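Local coordinates for ParA (Salmonella enterica subsp. enterica serovar Newport str. SL317, PDB 3EZF), which probably partitions plasmid DNA as a P-loop ATPase and, in its ADP-bound form, acts as a DNA-binding regulator of transcription, at residues L273-P278 and K289-L294; I253-G256 and F262-N265; L87-V92 and A135-Q140. One frame throughout, in Å; residues are numbered along the deposited sequence.

Contact 1: residues L273-P278 and K289-L294; sequences LLTPTP and KYLTRL
Leu291 O accepts a hydrogen bond from Leu294 N, 3.0 Å away. This bond helps to close a type I turn from Leu291 to Leu294, just where the helix 281-291 ends. Leu294 points its side chain at strand 272-277, while Leu291 reaches it with the end of its chain, and each meets a different strand residue. Leu294 and Leu273 reach for each other tip to tip, with Leu294 CD1 3.3 Å from Leu273 CD2. On Leu273, CB already points at the turn, and CG anti to the backbone N (chi1 -163°) sends CD2 on toward Leu294. Leu291 and Thr275 cross at a slant instead. The methyl Leu291 CD2 lies against both branches of the threonine, 3.9 Å from Thr275 OG1 and 4.0 Å from Thr275 CG2. All four residues are buried. The strand and the helix that follows it form the first half of a beta-alpha-beta crossover. The chain continues through helix 294-303 to strand 312-317, which lies parallel to 272-277 in the central sheet of the P-loop fold. Tyr337 of helix 324-337 packs on both Thr275 and Leu291, and its hydroxyl is hydrogen-bonded to Thr277 OG1. The turn also borders the second subunit. Arg293 pairs there with Asp211 of the second subunit as well as with Glu296 of its own chain, and Leu294 packs on Val10 of the second subunit.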
# COMPACT_ATOMS: atom_id res chain seq x y z
N LEU A 273 9.93 6.84 -18.27
CA LEU A 273 8.84 6.71 -17.33
C LEU A 273 8.05 5.47 -17.72
O LEU A 273 7.50 5.41 -18.81
CB LEU A 273 7.91 7.91 -17.41
CG LEU A 273 6.99 8.06 -16.20
CD1 LEU A 273 7.80 8.61 -15.02
CD2 LEU A 273 5.87 9.02 -16.53
N LEU A 274 8.01 4.48 -16.84
CA LEU A 274 7.27 3.28 -17.17
C LEU A 274 5.99 3.25 -16.33
O LEU A 274 6.02 2.99 -15.14
CB LEU A 274 8.13 2.04 -16.93
CG LEU A 274 7.60 0.70 -17.44
CD1 LEU A 274 8.67 -0.35 -17.33
CD2 LEU A 274 6.39 0.28 -16.62
N THR A 275 4.87 3.54 -16.99
CA THR A 275 3.57 3.58 -16.34
C THR A 275 2.69 2.36 -16.60
O THR A 275 2.12 2.21 -17.68
CB THR A 275 2.73 4.79 -16.77
OG1 THR A 275 3.42 6.00 -16.43
CG2 THR A 275 1.38 4.77 -16.07
N PRO A 276 2.57 1.48 -15.62
CA PRO A 276 1.71 0.32 -15.84
C PRO A 276 0.31 0.77 -15.42
O PRO A 276 0.13 1.29 -14.31
CB PRO A 276 2.32 -0.73 -14.91
CG PRO A 276 2.79 0.10 -13.77
CD PRO A 276 3.43 1.29 -14.44
N THR A 277 -0.68 0.61 -16.29
CA THR A 277 -2.05 1.02 -15.96
C THR A 277 -2.92 -0.15 -15.53
O THR A 277 -3.01 -1.16 -16.22
CB THR A 277 -2.73 1.73 -17.15
OG1 THR A 277 -1.95 2.86 -17.55
CG2 THR A 277 -4.13 2.21 -16.75
N PRO A 278 -3.58 -0.02 -14.36
CA PRO A 278 -4.45 -1.07 -13.84
C PRO A 278 -5.72 -1.20 -14.66
O PRO A 278 -6.21 -0.21 -15.22
CB PRO A 278 -4.74 -0.61 -12.42
CG PRO A 278 -3.56 0.23 -12.07
CD PRO A 278 -3.36 1.01 -13.33
N LYS A 289 -5.58 10.34 -12.84
CA LYS A 289 -5.51 11.43 -11.89
C LYS A 289 -4.02 11.67 -11.61
O LYS A 289 -3.54 12.80 -11.62
CB LYS A 289 -6.23 11.02 -10.60
CG LYS A 289 -6.88 12.15 -9.83
CD LYS A 289 -8.09 12.70 -10.58
CE LYS A 289 -8.87 13.67 -9.72
NZ LYS A 289 -9.41 12.97 -8.52
N TYR A 290 -3.28 10.58 -11.39
CA TYR A 290 -1.85 10.63 -11.10
C TYR A 290 -1.06 11.18 -12.28
O TYR A 290 -0.19 12.04 -12.10
CB TYR A 290 -1.33 9.24 -10.73
CG TYR A 290 0.14 9.21 -10.36
CD1 TYR A 290 1.11 8.97 -11.32
CD2 TYR A 290 0.54 9.37 -9.04
CE1 TYR A 290 2.47 8.89 -10.98
CE2 TYR A 290 1.89 9.29 -8.69
CZ TYR A 290 2.85 9.05 -9.66
OH TYR A 290 4.18 8.94 -9.32
N LEU A 291 -1.34 10.67 -13.47
CA LEU A 291 -0.64 11.12 -14.66
C LEU A 291 -0.78 12.63 -14.81
O LEU A 291 0.21 13.35 -14.97
CB LEU A 291 -1.19 10.42 -15.91
CG LEU A 291 -0.96 8.91 -16.07
CD1 LEU A 291 -1.59 8.42 -17.36
CD2 LEU A 291 0.52 8.63 -16.06
N THR A 292 -2.01 13.10 -14.74
CA THR A 292 -2.28 14.52 -14.91
C THR A 292 -1.57 15.37 -13.86
O THR A 292 -1.76 16.58 -13.81
CB THR A 292 -3.78 14.78 -14.86
OG1 THR A 292 -4.02 16.19 -14.86
CG2 THR A 292 -4.39 14.17 -13.63
N ARG A 293 -0.71 14.76 -13.06
CA ARG A 293 -0.02 15.51 -12.04
C ARG A 293 1.50 15.57 -12.21
O ARG A 293 2.19 16.24 -11.43
CB ARG A 293 -0.34 14.91 -10.68
CG ARG A 293 -0.36 15.92 -9.57
CD ARG A 293 -1.78 16.27 -9.13
NE ARG A 293 -1.76 17.41 -8.22
CZ ARG A 293 -2.73 17.70 -7.36
NH1 ARG A 293 -3.81 16.95 -7.28
NH2 ARG A 293 -2.59 18.75 -6.55
N LEU A 294 2.02 14.90 -13.23
CA LEU A 294 3.47 14.89 -13.47
C LEU A 294 4.06 16.24 -13.86
O LEU A 294 5.15 16.61 -13.42
CB LEU A 294 3.84 13.84 -14.53
CG LEU A 294 3.58 12.38 -14.16
CD1 LEU A 294 4.06 11.49 -15.27
CD2 LEU A 294 4.29 12.02 -12.90

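Contact 2: residues I253-G256 and F262-N265; sequences IDTG and FLLN
Thr255 and Leu263 carry most of this contact, with Phe262 beside them. Thr255 points its side chain at helix 261-267, and its CG2 and CB do the touching. Thr255 CG2 lies 3.8 Å from Phe262 CB, and the two side chains cross at about a right angle. Phe262 thus offers its CB to the threonine, while CG, anti to its own carbonyl carbon (chi1 -66°), leads the ring away. Leu263 comes in at a slant with one branch. Its CD2 sits 4.0 Å from Thr255 CB and 4.1 Å from Thr255 CG2, and the same methyl lies beside Gly256 O. The contact is thus apolar on the helix side. The Ile-Asp-Thr-Gly run at the end of strand 250-254 resembles the Walker B region of ParA-type ATPases. Asp254 turns its carboxylate elsewhere, to the hydroxyls of Thr129 and Ser160. Strand 250-254 lies inside the parallel sheet, between strands 149-153 and 112-116. Leu263 also packs on Phe115 of strand 112-116, and Phe262 reaches Ala178 of helix 177-182. Asn265 OD1 accepts a hydrogen bond from Leu236 N near the start of helix 235-241.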
# COMPACT_ATOMS: atom_id res chain seq x y z
N ILE A 253 13.50 2.09 -10.65
CA ILE A 253 13.25 2.83 -9.43
C ILE A 253 11.82 2.67 -8.97
O ILE A 253 10.88 2.93 -9.73
CB ILE A 253 13.58 4.30 -9.62
CG1 ILE A 253 15.08 4.43 -9.84
CG2 ILE A 253 13.17 5.10 -8.39
CD1 ILE A 253 15.49 5.75 -10.38
N ASP A 254 11.67 2.26 -7.71
CA ASP A 254 10.38 2.01 -7.05
C ASP A 254 10.03 3.00 -5.94
O ASP A 254 10.82 3.17 -5.01
CB ASP A 254 10.40 0.62 -6.43
CG ASP A 254 9.52 -0.34 -7.14
OD1 ASP A 254 9.34 -0.20 -8.37
OD2 ASP A 254 9.02 -1.26 -6.48
N THR A 255 8.86 3.63 -6.03
CA THR A 255 8.40 4.57 -4.99
C THR A 255 6.90 4.63 -4.87
O THR A 255 6.19 4.42 -5.85
CB THR A 255 8.82 6.01 -5.25
OG1 THR A 255 10.15 6.04 -5.77
CG2 THR A 255 8.77 6.78 -3.93
N GLY A 256 6.42 4.94 -3.66
CA GLY A 256 4.99 5.08 -3.43
C GLY A 256 4.56 6.41 -4.03
O GLY A 256 5.39 7.11 -4.60
N PHE A 262 11.54 11.47 -2.44
CA PHE A 262 11.95 10.26 -3.13
C PHE A 262 11.42 10.25 -4.56
O PHE A 262 12.17 9.96 -5.49
CB PHE A 262 11.46 9.01 -2.38
CG PHE A 262 12.10 8.82 -1.02
CD1 PHE A 262 11.67 7.81 -0.16
CD2 PHE A 262 13.14 9.65 -0.60
CE1 PHE A 262 12.25 7.64 1.09
CE2 PHE A 262 13.73 9.48 0.66
CZ PHE A 262 13.28 8.47 1.50
N LEU A 263 10.14 10.59 -4.73
CA LEU A 263 9.51 10.66 -6.05
C LEU A 263 10.29 11.63 -6.93
O LEU A 263 10.68 11.31 -8.06
CB LEU A 263 8.07 11.17 -5.93
CG LEU A 263 6.98 10.62 -6.84
CD1 LEU A 263 7.42 10.61 -8.29
CD2 LEU A 263 6.63 9.22 -6.39
N LEU A 264 10.50 12.84 -6.40
CA LEU A 264 11.23 13.90 -7.08
C LEU A 264 12.63 13.45 -7.49
O LEU A 264 13.07 13.68 -8.62
CB LEU A 264 11.32 15.14 -6.17
CG LEU A 264 10.19 16.18 -6.05
CD1 LEU A 264 10.24 17.11 -7.22
CD2 LEU A 264 8.84 15.52 -5.96
N ASN A 265 13.35 12.81 -6.57
CA ASN A 265 14.69 12.32 -6.87
C ASN A 265 14.58 11.27 -7.96
O ASN A 265 15.40 11.24 -8.88
CB ASN A 265 15.35 11.73 -5.63
CG ASN A 265 16.30 12.71 -4.96
OD1 ASN A 265 17.37 13.03 -5.49
ND2 ASN A 265 15.92 13.19 -3.79

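Contact 3: residues L87-V92 and A135-Q140; sequences LTIQNV and ALRVHQ. With SO4 (sulfate ion), chain G.
Ile89 holds CG2 anti to its backbone N and CG1 anti to the carbonyl carbon (chi1 -63°), while Arg137 bends at chi2 (-75°). These turns bring the two side chains together on a slant. Ile89 CG2 lies 3.9 Å from Arg137 NH1, and the other branch, through Ile89 CD1, approaches Val138 CB at 4.3 Å. The contact is thus a branched apolar side chain against the end of a helix and a guanidinium group, which it meets obliquely. The polar end of Arg137 is held elsewhere. Its NH2 forms a salt bridge with Asp146, and its NE is hydrogen-bonded to Leu147 O. Arg137 NH2 also makes a weak hydrogen bond of 3.1 Å to O4 of a sulfate ion, probably from the crystallisation liquor. Ile89 is the first residue of its helix, whose start is capped. Thr88 OG1 accepts from Asn91 N at 3.2 Å, and Thr88 N donates to Asn91 OD1 at 3.1 Å, from above the carbonyl plane. This reciprocal pair is a capping box, with Thr88 as N-cap of helix 89-98. The contact joins that helix, of the helix-turn-helix region, to helix 129-138 of the P-loop ATPase fold.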
# COMPACT_ATOMS: atom_id res chain seq x y z
N LEU A 87 22.81 -27.14 -19.12
CA LEU A 87 23.54 -25.88 -19.06
C LEU A 87 22.73 -24.86 -18.28
O LEU A 87 21.51 -24.84 -18.36
CB LEU A 87 23.81 -25.34 -20.48
CG LEU A 87 24.07 -26.24 -21.68
CD1 LEU A 87 24.58 -25.36 -22.80
CD2 LEU A 87 25.09 -27.33 -21.35
N THR A 88 23.44 -24.01 -17.54
CA THR A 88 22.82 -22.96 -16.74
C THR A 88 22.75 -21.65 -17.52
O THR A 88 23.37 -21.51 -18.57
CB THR A 88 23.63 -22.66 -15.50
OG1 THR A 88 24.91 -22.14 -15.90
CG2 THR A 88 23.80 -23.92 -14.68
N ILE A 89 22.02 -20.69 -16.97
CA ILE A 89 21.88 -19.39 -17.60
C ILE A 89 23.27 -18.85 -17.94
O ILE A 89 23.43 -18.14 -18.93
CB ILE A 89 21.18 -18.36 -16.65
CG1 ILE A 89 19.75 -18.80 -16.33
CG2 ILE A 89 21.18 -16.97 -17.30
CD1 ILE A 89 18.84 -18.81 -17.51
N GLN A 90 24.27 -19.19 -17.13
CA GLN A 90 25.64 -18.70 -17.38
C GLN A 90 26.30 -19.47 -18.49
O GLN A 90 27.02 -18.89 -19.30
CB GLN A 90 26.52 -18.78 -16.13
CG GLN A 90 26.86 -17.42 -15.50
CD GLN A 90 27.52 -16.45 -16.46
OE1 GLN A 90 27.24 -15.25 -16.43
NE2 GLN A 90 28.42 -16.94 -17.29
N ASN A 91 26.09 -20.78 -18.50
CA ASN A 91 26.65 -21.64 -19.54
C ASN A 91 26.18 -21.11 -20.91
O ASN A 91 26.99 -20.90 -21.82
CB ASN A 91 26.18 -23.08 -19.34
CG ASN A 91 26.70 -23.69 -18.05
OD1 ASN A 91 26.38 -24.83 -17.70
ND2 ASN A 91 27.52 -22.93 -17.34
N VAL A 92 24.87 -20.89 -21.03
CA VAL A 92 24.26 -20.37 -22.25
C VAL A 92 24.87 -19.01 -22.62
O VAL A 92 25.19 -18.76 -23.79
CB VAL A 92 22.73 -20.19 -22.08
CG1 VAL A 92 22.12 -19.55 -23.34
CG2 VAL A 92 22.09 -21.54 -21.81
N ALA A 135 12.41 -11.43 -15.07
CA ALA A 135 11.96 -11.89 -16.38
C ALA A 135 12.96 -11.48 -17.46
O ALA A 135 13.54 -12.33 -18.14
CB ALA A 135 10.58 -11.30 -16.71
N LEU A 136 13.15 -10.17 -17.61
CA LEU A 136 14.09 -9.64 -18.59
C LEU A 136 15.42 -10.41 -18.55
O LEU A 136 16.01 -10.72 -19.58
CB LEU A 136 14.33 -8.14 -18.31
CG LEU A 136 13.14 -7.21 -18.59
CD1 LEU A 136 13.41 -5.79 -18.13
CD2 LEU A 136 12.87 -7.23 -20.08
N ARG A 137 15.86 -10.76 -17.34
CA ARG A 137 17.13 -11.45 -17.14
C ARG A 137 17.20 -12.85 -17.71
O ARG A 137 18.08 -13.16 -18.51
CB ARG A 137 17.46 -11.51 -15.64
CG ARG A 137 18.93 -11.33 -15.33
CD ARG A 137 19.75 -12.56 -15.65
NE ARG A 137 21.13 -12.21 -16.04
CZ ARG A 137 22.21 -12.91 -15.72
NH1 ARG A 137 22.09 -14.01 -14.99
NH2 ARG A 137 23.39 -12.54 -16.17
N VAL A 138 16.28 -13.71 -17.31
CA VAL A 138 16.30 -15.09 -17.75
C VAL A 138 15.52 -15.35 -19.01
O VAL A 138 15.38 -16.50 -19.41
CB VAL A 138 15.75 -16.00 -16.65
CG1 VAL A 138 16.40 -15.68 -15.32
CG2 VAL A 138 14.24 -15.85 -16.55
N HIS A 139 15.00 -14.31 -19.65
CA HIS A 139 14.22 -14.51 -20.85
C HIS A 139 14.90 -15.42 -21.87
O HIS A 139 16.12 -15.52 -21.92
CB HIS A 139 13.89 -13.19 -21.54
CG HIS A 139 12.87 -13.31 -22.63
ND1 HIS A 139 11.51 -13.29 -22.38
CD2 HIS A 139 13.01 -13.45 -23.97
CE1 HIS A 139 10.86 -13.40 -23.53
NE2 HIS A 139 11.74 -13.50 -24.50
N GLN A 140 14.08 -16.08 -22.68
CA GLN A 140 14.54 -16.99 -23.72
C GLN A 140 15.48 -16.30 -24.71
O GLN A 140 16.66 -16.62 -24.79
CB GLN A 140 13.34 -17.55 -24.48
CG GLN A 140 12.46 -18.50 -23.68
CD GLN A 140 13.02 -19.91 -23.68
OE1 GLN A 140 14.17 -20.13 -23.31
NE2 GLN A 140 12.20 -20.87 -24.10
S SO4 G . 26.03 -11.68 -13.34
O1 SO4 G . 27.43 -12.09 -13.09
O2 SO4 G . 26.00 -10.66 -14.41
O3 SO4 G . 25.47 -11.11 -12.10
O4 SO4 G . 25.24 -12.85 -13.74

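Contacts 1 and 2 both lie in the ATPase fold and reach the same parallel sheet. Each sets a helix, or the turn at its end, against a strand or the chain just after it. They touch where Tyr290 OH lies 3.8 Å from Leu263 CD1. Both are chiefly apolar, but contact 1 borders the second subunit, whereas no other chain of the assembly touches contact 2. Contact 3 lies on the opposite side of the chain's centre, its centre 32 Å from that of contact 1 and 30 Å from that of contact 2. It joins the helix-turn-helix region to the ATPase fold and brings in a charged side chain and an ion. All three are buried, though Gly256 of contact 2 and Val138 of contact 3 are partly exposed.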